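Local coordinates for protein paenibacillus xanthan lyase (PDB 6F2P) that cleaves the polysaccharide xanthan as a family 8 polysaccharide lyase, by an eliminative reaction probably directed at the terminal mannose of its side chains, at residues I764-L773 with M892-S900; I838-M849 with F860-T868. All blocks are in the same frame, centred on the assembly; numbering follows the deposited sequence.

Contact 1. Residues I764-L773 with M892-S900. With CA (calcium ion), chain C.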
loop_
_atom_site.group_PDB
_atom_site.type_symbol
_atom_site.label_atom_id
_atom_site.label_comp_id
_atom_site.label_asym_id
_atom_site.label_seq_id
_atom_site.Cartn_x
_atom_site.Cartn_y
_atom_site.Cartn_z
ATOM N N ILE A 764 -31.234 -2.008 8.960
ATOM C CA ILE A 764 -30.350 -1.225 9.815
ATOM C C ILE A 764 -29.912 -2.062 11.008
ATOM O O ILE A 764 -30.735 -2.454 11.829
ATOM C CB ILE A 764 -31.043 0.043 10.322
ATOM C CG1 ILE A 764 -31.472 0.923 9.145
ATOM C CG2 ILE A 764 -30.144 0.795 11.267
ATOM C CD1 ILE A 764 -30.321 1.370 8.252
ATOM N N PRO A 765 -28.607 -2.348 11.108
ATOM C CA PRO A 765 -28.081 -3.242 12.148
ATOM C C PRO A 765 -28.201 -2.682 13.568
ATOM O O PRO A 765 -27.189 -2.535 14.248
ATOM C CB PRO A 765 -26.604 -3.384 11.764
ATOM C CG PRO A 765 -26.294 -2.149 11.019
ATOM C CD PRO A 765 -27.538 -1.833 10.235
ATOM N N ASN A 766 -29.417 -2.385 14.008
ATOM C CA ASN A 766 -29.645 -1.882 15.359
ATOM C C ASN A 766 -29.542 -2.989 16.399
ATOM O O ASN A 766 -30.026 -4.095 16.172
ATOM C CB ASN A 766 -31.018 -1.202 15.455
ATOM C CG ASN A 766 -31.021 0.198 14.856
ATOM O OD1 ASN A 766 -30.059 0.955 15.009
ATOM N ND2 ASN A 766 -32.108 0.549 14.174
ATOM N N PRO A 767 -28.889 -2.701 17.538
ATOM C CA PRO A 767 -28.201 -1.429 17.791
ATOM C C PRO A 767 -26.756 -1.455 17.286
ATOM O O PRO A 767 -26.179 -2.534 17.122
ATOM C CB PRO A 767 -28.218 -1.333 19.317
ATOM C CG PRO A 767 -28.129 -2.753 19.762
ATOM C CD PRO A 767 -28.870 -3.580 18.725
ATOM N N TYR A 768 -26.192 -0.279 17.025
ATOM C CA TYR A 768 -24.790 -0.164 16.665
ATOM C C TYR A 768 -24.010 -0.102 17.972
ATOM O O TYR A 768 -23.967 0.948 18.608
ATOM C CB TYR A 768 -24.541 1.137 15.903
ATOM C CG TYR A 768 -25.120 1.229 14.505
ATOM C CD1 TYR A 768 -26.424 1.664 14.294
ATOM C CD2 TYR A 768 -24.344 0.935 13.394
ATOM C CE1 TYR A 768 -26.945 1.771 13.016
ATOM C CE2 TYR A 768 -24.853 1.040 12.118
ATOM C CZ TYR A 768 -26.153 1.455 11.936
ATOM O OH TYR A 768 -26.660 1.558 10.661
ATOM N N GLU A 769 -23.405 -1.210 18.387
ATOM C CA GLU A 769 -22.701 -1.240 19.670
ATOM C C GLU A 769 -21.448 -0.384 19.657
ATOM O O GLU A 769 -20.544 -0.603 18.849
ATOM C CB GLU A 769 -22.350 -2.672 20.063
ATOM C CG GLU A 769 -23.554 -3.593 20.112
ATOM C CD GLU A 769 -24.439 -3.344 21.325
ATOM O OE1 GLU A 769 -25.333 -4.176 21.572
ATOM O OE2 GLU A 769 -24.246 -2.333 22.036
ATOM N N ALA A 770 -21.404 0.589 20.565
ATOM C CA ALA A 770 -20.291 1.525 20.647
ATOM C C ALA A 770 -18.972 0.779 20.805
ATOM O O ALA A 770 -17.982 1.110 20.163
ATOM C CB ALA A 770 -20.498 2.483 21.805
ATOM N N GLU A 771 -18.981 -0.249 21.645
ATOM C CA GLU A 771 -17.785 -1.034 21.911
ATOM C C GLU A 771 -17.235 -1.760 20.683
ATOM O O GLU A 771 -16.146 -2.317 20.736
ATOM C CB GLU A 771 -18.054 -2.059 23.019
ATOM C CG GLU A 771 -19.048 -3.150 22.640
ATOM C CD GLU A 771 -20.453 -2.857 23.150
ATOM O OE1 GLU A 771 -21.263 -3.808 23.272
ATOM O OE2 GLU A 771 -20.733 -1.674 23.436
ATOM N N ALA A 772 -17.982 -1.774 19.584
ATOM C CA ALA A 772 -17.536 -2.505 18.400
ATOM C C ALA A 772 -17.503 -1.627 17.155
ATOM O O ALA A 772 -17.449 -2.127 16.024
ATOM C CB ALA A 772 -18.401 -3.736 18.168
ATOM N N LEU A 773 -17.522 -0.318 17.365
ATOM C CA LEU A 773 -17.516 0.618 16.254
ATOM C C LEU A 773 -16.109 1.089 15.927
ATOM O O LEU A 773 -15.370 1.518 16.813
ATOM C CB LEU A 773 -18.406 1.815 16.571
ATOM C CG LEU A 773 -19.896 1.516 16.470
ATOM C CD1 LEU A 773 -20.719 2.720 16.923
ATOM C CD2 LEU A 773 -20.235 1.111 15.037
ATOM N N MET A 892 -20.368 7.309 29.395
ATOM C CA MET A 892 -20.478 5.868 29.222
ATOM C C MET A 892 -21.444 5.552 28.080
ATOM O O MET A 892 -22.649 5.390 28.299
ATOM C CB MET A 892 -20.953 5.201 30.519
ATOM C CG MET A 892 -19.898 5.116 31.610
ATOM S SD MET A 892 -18.569 3.961 31.205
ATOM C CE MET A 892 -17.256 4.616 32.232
ATOM N N LEU A 893 -20.914 5.466 26.863
ATOM C CA LEU A 893 -21.729 5.222 25.674
ATOM C C LEU A 893 -21.995 3.729 25.448
ATOM O O LEU A 893 -21.061 2.934 25.346
ATOM C CB LEU A 893 -21.044 5.839 24.452
ATOM C CG LEU A 893 -21.664 5.694 23.061
ATOM C CD1 LEU A 893 -23.096 6.209 23.026
ATOM C CD2 LEU A 893 -20.801 6.450 22.062
ATOM N N ASP A 894 -23.265 3.348 25.365
ATOM C CA ASP A 894 -23.609 1.941 25.167
ATOM C C ASP A 894 -23.789 1.629 23.687
ATOM O O ASP A 894 -23.151 0.715 23.165
ATOM C CB ASP A 894 -24.866 1.552 25.966
ATOM C CG ASP A 894 -25.152 0.043 25.932
ATOM O OD1 ASP A 894 -24.325 -0.716 25.373
ATOM O OD2 ASP A 894 -26.197 -0.388 26.475
ATOM N N ASN A 895 -24.656 2.386 23.016
ATOM C CA ASN A 895 -24.898 2.163 21.593
ATOM C C ASN A 895 -25.591 3.323 20.884
ATOM O O ASN A 895 -25.910 4.340 21.496
ATOM C CB ASN A 895 -25.671 0.855 21.362
ATOM C CG ASN A 895 -27.075 0.876 21.955
ATOM O OD1 ASN A 895 -27.707 1.925 22.072
ATOM N ND2 ASN A 895 -27.575 -0.301 22.317
ATOM N N PHE A 896 -25.798 3.158 19.582
ATOM C CA PHE A 896 -26.654 4.041 18.808
ATOM C C PHE A 896 -27.792 3.202 18.240
ATOM O O PHE A 896 -27.637 2.000 18.019
ATOM C CB PHE A 896 -25.892 4.674 17.643
ATOM C CG PHE A 896 -24.855 5.684 18.053
ATOM C CD1 PHE A 896 -25.230 6.952 18.462
ATOM C CD2 PHE A 896 -23.504 5.373 17.993
ATOM C CE1 PHE A 896 -24.286 7.886 18.827
ATOM C CE2 PHE A 896 -22.546 6.310 18.354
ATOM C CZ PHE A 896 -22.941 7.569 18.775
ATOM N N SER A 897 -28.933 3.838 18.016
ATOM C CA SER A 897 -30.006 3.241 17.244
ATOM C C SER A 897 -30.449 4.265 16.217
ATOM O O SER A 897 -30.487 5.453 16.511
ATOM C CB SER A 897 -31.188 2.879 18.143
ATOM O OG SER A 897 -30.862 1.823 19.026
ATOM N N LEU A 898 -30.765 3.816 15.010
ATOM C CA LEU A 898 -31.403 4.685 14.029
ATOM C C LEU A 898 -32.832 4.203 13.846
ATOM O O LEU A 898 -33.059 3.076 13.409
ATOM C CB LEU A 898 -30.676 4.650 12.687
ATOM C CG LEU A 898 -29.157 4.779 12.704
ATOM C CD1 LEU A 898 -28.639 4.857 11.279
ATOM C CD2 LEU A 898 -28.717 5.978 13.512
ATOM N N VAL A 899 -33.783 5.059 14.195
ATOM C CA VAL A 899 -35.199 4.729 14.146
ATOM C C VAL A 899 -35.848 5.462 12.980
ATOM O O VAL A 899 -35.517 6.615 12.720
ATOM C CB VAL A 899 -35.889 5.171 15.444
ATOM C CG1 VAL A 899 -37.347 4.743 15.450
ATOM C CG2 VAL A 899 -35.144 4.608 16.646
ATOM N N SER A 900 -36.763 4.804 12.272
ATOM C CA SER A 900 -37.417 5.440 11.126
ATOM C C SER A 900 -38.362 6.546 11.580
ATOM O O SER A 900 -38.780 6.588 12.736
ATOM C CB SER A 900 -38.158 4.416 10.267
ATOM O OG SER A 900 -39.056 3.657 11.052
HETATM CA CA CA C . -22.869 -1.921 24.128
#

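Contact 2. Residues I838-M849 with F860-T868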
loop_
_atom_site.group_PDB
_atom_site.type_symbol
_atom_site.label_atom_id
_atom_site.label_comp_id
_atom_site.label_asym_id
_atom_site.label_seq_id
_atom_site.Cartn_x
_atom_site.Cartn_y
_atom_site.Cartn_z
ATOM N N ILE A 838 -23.087 14.589 12.340
ATOM C CA ILE A 838 -22.915 13.540 11.352
ATOM C C ILE A 838 -22.352 14.191 10.112
ATOM O O ILE A 838 -22.916 15.159 9.606
ATOM C CB ILE A 838 -24.249 12.845 11.006
ATOM C CG1 ILE A 838 -24.813 12.130 12.234
ATOM C CG2 ILE A 838 -24.058 11.855 9.872
ATOM C CD1 ILE A 838 -26.226 11.633 12.055
ATOM N N ASN A 839 -21.227 13.671 9.636
ATOM C CA ASN A 839 -20.591 14.191 8.431
ATOM C C ASN A 839 -20.336 15.700 8.457
ATOM O O ASN A 839 -20.361 16.356 7.414
ATOM C CB ASN A 839 -21.403 13.805 7.191
ATOM C CG ASN A 839 -21.168 12.371 6.770
ATOM O OD1 ASN A 839 -20.773 11.528 7.578
ATOM N ND2 ASN A 839 -21.386 12.090 5.493
ATOM N N GLY A 840 -20.098 16.244 9.650
ATOM C CA GLY A 840 -19.779 17.654 9.800
ATOM C C GLY A 840 -20.972 18.547 10.102
ATOM O O GLY A 840 -20.822 19.753 10.311
ATOM N N THR A 841 -22.160 17.950 10.121
ATOM C CA THR A 841 -23.396 18.663 10.413
ATOM C C THR A 841 -23.875 18.282 11.809
ATOM O O THR A 841 -24.104 17.104 12.080
ATOM C CB THR A 841 -24.499 18.259 9.408
ATOM O OG1 THR A 841 -24.064 18.519 8.069
ATOM C CG2 THR A 841 -25.800 19.002 9.688
ATOM N N ASN A 842 -24.026 19.258 12.701
ATOM C CA ASN A 842 -24.597 18.963 14.011
ATOM C C ASN A 842 -26.011 18.424 13.853
ATOM O O ASN A 842 -26.728 18.811 12.931
ATOM C CB ASN A 842 -24.618 20.198 14.906
ATOM C CG ASN A 842 -23.264 20.515 15.495
ATOM O OD1 ASN A 842 -23.079 21.557 16.117
ATOM N ND2 ASN A 842 -22.305 19.621 15.300
ATOM N N VAL A 843 -26.399 17.514 14.737
ATOM C CA VAL A 843 -27.760 16.998 14.747
ATOM C C VAL A 843 -28.374 17.249 16.110
ATOM O O VAL A 843 -27.876 16.750 17.123
ATOM C CB VAL A 843 -27.808 15.492 14.458
ATOM C CG1 VAL A 843 -29.213 14.954 14.707
ATOM C CG2 VAL A 843 -27.368 15.210 13.030
ATOM N N GLY A 844 -29.450 18.029 16.133
ATOM C CA GLY A 844 -30.111 18.379 17.375
ATOM C C GLY A 844 -29.304 19.335 18.229
ATOM O O GLY A 844 -28.291 19.875 17.784
ATOM N N SER A 845 -29.757 19.547 19.460
ATOM C CA SER A 845 -29.034 20.376 20.412
ATOM C C SER A 845 -28.107 19.505 21.259
ATOM O O SER A 845 -28.120 18.282 21.145
ATOM C CB SER A 845 -30.012 21.168 21.295
ATOM O OG SER A 845 -30.936 20.324 21.964
ATOM N N ALA A 846 -27.290 20.126 22.102
ATOM C CA ALA A 846 -26.388 19.358 22.954
ATOM C C ALA A 846 -27.174 18.717 24.087
ATOM O O ALA A 846 -28.153 19.285 24.570
ATOM C CB ALA A 846 -25.250 20.238 23.496
ATOM N N GLN A 847 -26.752 17.530 24.500
ATOM C CA GLN A 847 -27.475 16.794 25.522
ATOM C C GLN A 847 -26.637 16.662 26.775
ATOM O O GLN A 847 -25.524 16.134 26.737
ATOM C CB GLN A 847 -27.835 15.399 25.011
ATOM C CG GLN A 847 -28.839 15.396 23.876
ATOM C CD GLN A 847 -30.270 15.305 24.368
ATOM O OE1 GLN A 847 -30.525 15.129 25.561
ATOM N NE2 GLN A 847 -31.214 15.418 23.445
ATOM N N ASP A 848 -27.168 17.144 27.891
ATOM C CA ASP A 848 -26.501 16.943 29.167
ATOM C C ASP A 848 -26.760 15.502 29.618
ATOM O O ASP A 848 -27.882 15.139 30.012
ATOM C CB ASP A 848 -26.957 17.988 30.196
ATOM C CG ASP A 848 -26.525 17.655 31.610
ATOM O OD1 ASP A 848 -25.564 16.876 31.792
ATOM O OD2 ASP A 848 -27.158 18.181 32.549
ATOM N N MET A 849 -25.703 14.696 29.546
ATOM C CA MET A 849 -25.770 13.263 29.798
ATOM C C MET A 849 -25.620 12.910 31.277
ATOM O O MET A 849 -25.482 11.738 31.625
ATOM C CB MET A 849 -24.685 12.544 28.998
ATOM C CG MET A 849 -24.652 12.887 27.521
ATOM S SD MET A 849 -25.995 12.065 26.679
ATOM C CE MET A 849 -25.523 12.215 24.963
ATOM N N PHE A 860 -31.301 8.566 24.935
ATOM C CA PHE A 860 -31.317 9.948 24.483
ATOM C C PHE A 860 -31.681 10.029 23.012
ATOM O O PHE A 860 -31.120 9.310 22.189
ATOM C CB PHE A 860 -29.956 10.614 24.718
ATOM C CG PHE A 860 -29.661 10.888 26.161
ATOM C CD1 PHE A 860 -29.232 9.868 27.004
ATOM C CD2 PHE A 860 -29.817 12.163 26.683
ATOM C CE1 PHE A 860 -28.962 10.113 28.344
ATOM C CE2 PHE A 860 -29.545 12.419 28.022
ATOM C CZ PHE A 860 -29.117 11.391 28.854
ATOM N N THR A 861 -32.623 10.905 22.682
ATOM C CA THR A 861 -32.921 11.208 21.291
ATOM C C THR A 861 -32.101 12.424 20.881
ATOM O O THR A 861 -32.381 13.544 21.307
ATOM C CB THR A 861 -34.412 11.502 21.083
ATOM O OG1 THR A 861 -35.188 10.436 21.634
ATOM C CG2 THR A 861 -34.725 11.621 19.605
ATOM N N MET A 862 -31.078 12.197 20.066
ATOM C CA MET A 862 -30.169 13.267 19.683
ATOM C C MET A 862 -30.830 14.176 18.665
ATOM O O MET A 862 -30.723 15.400 18.741
ATOM C CB MET A 862 -28.874 12.698 19.101
ATOM C CG MET A 862 -28.257 11.559 19.901
ATOM S SD MET A 862 -27.795 12.055 21.563
ATOM C CE MET A 862 -26.609 13.358 21.222
ATOM N N GLY A 863 -31.514 13.570 17.705
ATOM C CA GLY A 863 -32.164 14.335 16.662
ATOM C C GLY A 863 -32.264 13.569 15.363
ATOM O O GLY A 863 -31.886 12.403 15.285
ATOM N N SER A 864 -32.753 14.239 14.327
ATOM C CA SER A 864 -33.019 13.584 13.057
ATOM C C SER A 864 -32.009 13.976 11.970
ATOM O O SER A 864 -31.478 15.089 11.975
ATOM C CB SER A 864 -34.439 13.908 12.613
ATOM O OG SER A 864 -34.798 13.141 11.485
ATOM N N TYR A 865 -31.759 13.055 11.041
ATOM C CA TYR A 865 -30.786 13.262 9.977
ATOM C C TYR A 865 -31.185 12.490 8.731
ATOM O O TYR A 865 -31.704 11.370 8.812
ATOM C CB TYR A 865 -29.401 12.802 10.424
ATOM C CG TYR A 865 -28.268 13.181 9.482
ATOM C CD1 TYR A 865 -27.592 14.384 9.634
ATOM C CD2 TYR A 865 -27.867 12.330 8.456
ATOM C CE1 TYR A 865 -26.555 14.735 8.787
ATOM C CE2 TYR A 865 -26.832 12.672 7.606
ATOM C CZ TYR A 865 -26.176 13.878 7.777
ATOM O OH TYR A 865 -25.134 14.235 6.940
ATOM N N SER A 866 -30.931 13.083 7.571
ATOM C CA SER A 866 -31.292 12.440 6.317
ATOM C C SER A 866 -30.086 11.797 5.631
ATOM O O SER A 866 -29.143 12.482 5.228
ATOM C CB SER A 866 -31.986 13.431 5.389
ATOM O OG SER A 866 -32.462 12.768 4.233
ATOM N N PHE A 867 -30.125 10.472 5.520
ATOM C CA PHE A 867 -29.069 9.713 4.870
ATOM C C PHE A 867 -29.538 9.372 3.471
ATOM O O PHE A 867 -30.330 8.447 3.281
ATOM C CB PHE A 867 -28.764 8.439 5.652
ATOM C CG PHE A 867 -28.484 8.678 7.115
ATOM C CD1 PHE A 867 -29.527 8.837 8.025
ATOM C CD2 PHE A 867 -27.174 8.740 7.584
ATOM C CE1 PHE A 867 -29.270 9.055 9.374
ATOM C CE2 PHE A 867 -26.912 8.959 8.932
ATOM C CZ PHE A 867 -27.961 9.114 9.827
ATOM N N THR A 868 -29.048 10.134 2.497
ATOM C CA THR A 868 -29.559 10.089 1.129
ATOM C C THR A 868 -29.143 8.815 0.415
ATOM O O THR A 868 -29.886 8.277 -0.407
ATOM C CB THR A 868 -29.056 11.296 0.317
ATOM O OG1 THR A 868 -27.626 11.251 0.230
ATOM C CG2 THR A 868 -29.471 12.603 0.986
HETATM O O HOH W 1 -30.258 16.780 20.863
#

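Contact 1. Residues I764-L773 with M892-S900
Glu769, Glu771 and Asp894 close on one calcium ion where the first short strand of a jelly-roll-like beta-sandwich pairs antiparallel with the last, much as in calcium-containing carbohydrate-binding modules. Glu771 grips the metal with both carboxylate oxygens, OE2 at 2.3 Å from the calcium and OE1 a little farther. Its CG sits between the backbone N and the carbonyl carbon (chi1 67°), and a bend at chi2 brings the carboxylate round to the ion. Glu769 gives OE2 alone, whereas Asp894 binds twice, through OD1 and, more distantly, its own backbone O. The carbonyls of Ser791 and Lys794 bring the ligand oxygens to seven. With three carboxylates gathered here, the calcium probably offsets their mutual repulsion.

Behind this shell, Arg824 makes a salt bridge to the other oxygen of Asp894, OD2, while Asp894 and Asn895 together face Arg824 as a classic beta bulge. Asp894 O does double duty, since it also accepts the bond from Ala770 N at 3.1 Å. Beyond the non-hydrogen-bonded pair Glu769–Asn895, Tyr768 and Phe896 form a hydrogen-bonded pair, with Tyr768 N to Phe896 O at 2.9 Å and Phe896 N to Tyr768 O at 3.0 Å. Tyr768 CE1 lies 3.7 Å from Leu898 CG, the two side chains crossing at about a right angle. Pro765 O sits over the centre of one ring face, and the tyrosine OH is hydrogen-bonded to Asp812 O. Shortening Tyr768 to an alanine would probably open a gap beside Leu898 and leave the Asp812 carbonyl without this donor. Leu773 CD1 meets the edge of the Phe896 ring.

Just before the cis peptide at Pro767, the Asn766 amide brackets the backbone of Leu898: ND2 gives its hydrogen to Leu898 O at 2.8 Å, while OD1 takes the one from Leu898 N at 2.9 Å.

Contact 2. Residues I838-M849 with F860-T868
Ile838 lies over one face of the Tyr865 ring, its CG2 in a CH-pi contact 3.8 Å from the ring centroid and 20° off the normal. CG2 takes the position anti to the backbone N, and the other branch runs on across the same face, where CD1 reaches Tyr865 CG and also Phe867 CZ. The chain next reverses through a type I' turn from Ile838 to Thr841. There Asn839 CB approaches the tyrosine hydroxyl and Thr841 CB comes up to the ring edge.

Val843 divides its two methyls: CG2 meets Tyr865 CD1 at 3.5 Å, while CG1 packs on the backbone of Gly863. At Gly844 the two main chains come together, CA directing a C-H at Met862 O (3.3 Å). Both Gly844 and Gly863 have positive phi, which suits glycine, and a side chain on either would probably crowd the facing segment; Met862 with Gly863 forms a classic bulge facing Val821.

No direct hydrogen bond joins the segments. A water fills in, donating to Ser845 O and to Met862 O, both 2.6 Å from the water oxygen, and accepting from Gln847 NE2. The Gln847 chain bends at chi2 (-91°) to set its amide beside Phe860, with OE1 at the ring edge and the two planes 81° apart. Met849 closes the row: SD stands 3.6 Å from the Phe860 centroid, almost on the ring normal, a Met-aromatic contact, and its CE methyl touches that of Met862 at 4.1 Å.

The hairpin strand 841-848 is an outermost strand of one sheet, and 857-867 pairs in the other with 817-826. Apolar side chains with a bridging water, rather than a backbone ladder, thus close the flank of a two-sheet beta-sandwich of jelly-roll type.

Overall arrangement
Both contacts belong to the same beta-sandwich, their centres 14 Å apart and their nearest atoms about 5 Å apart without touching. Strand 817-826 joins them, pairing with 891-900 of contact 1 and with 857-867 of contact 2. Phe875, on strand 871-882 of the sheet facing contact 1, reaches both, meeting Phe896 in the first and Ile838 and Phe867 in the second. Contact 1 lies within a sheet and is held by backbone bonds, an asparagine amide and a calcium ion, half its touching residues buried. Contact 2 spans the two sheets at their edge, with buried phenylalanines and methionines beside exposed turn residues, and relies on apolar packing and water.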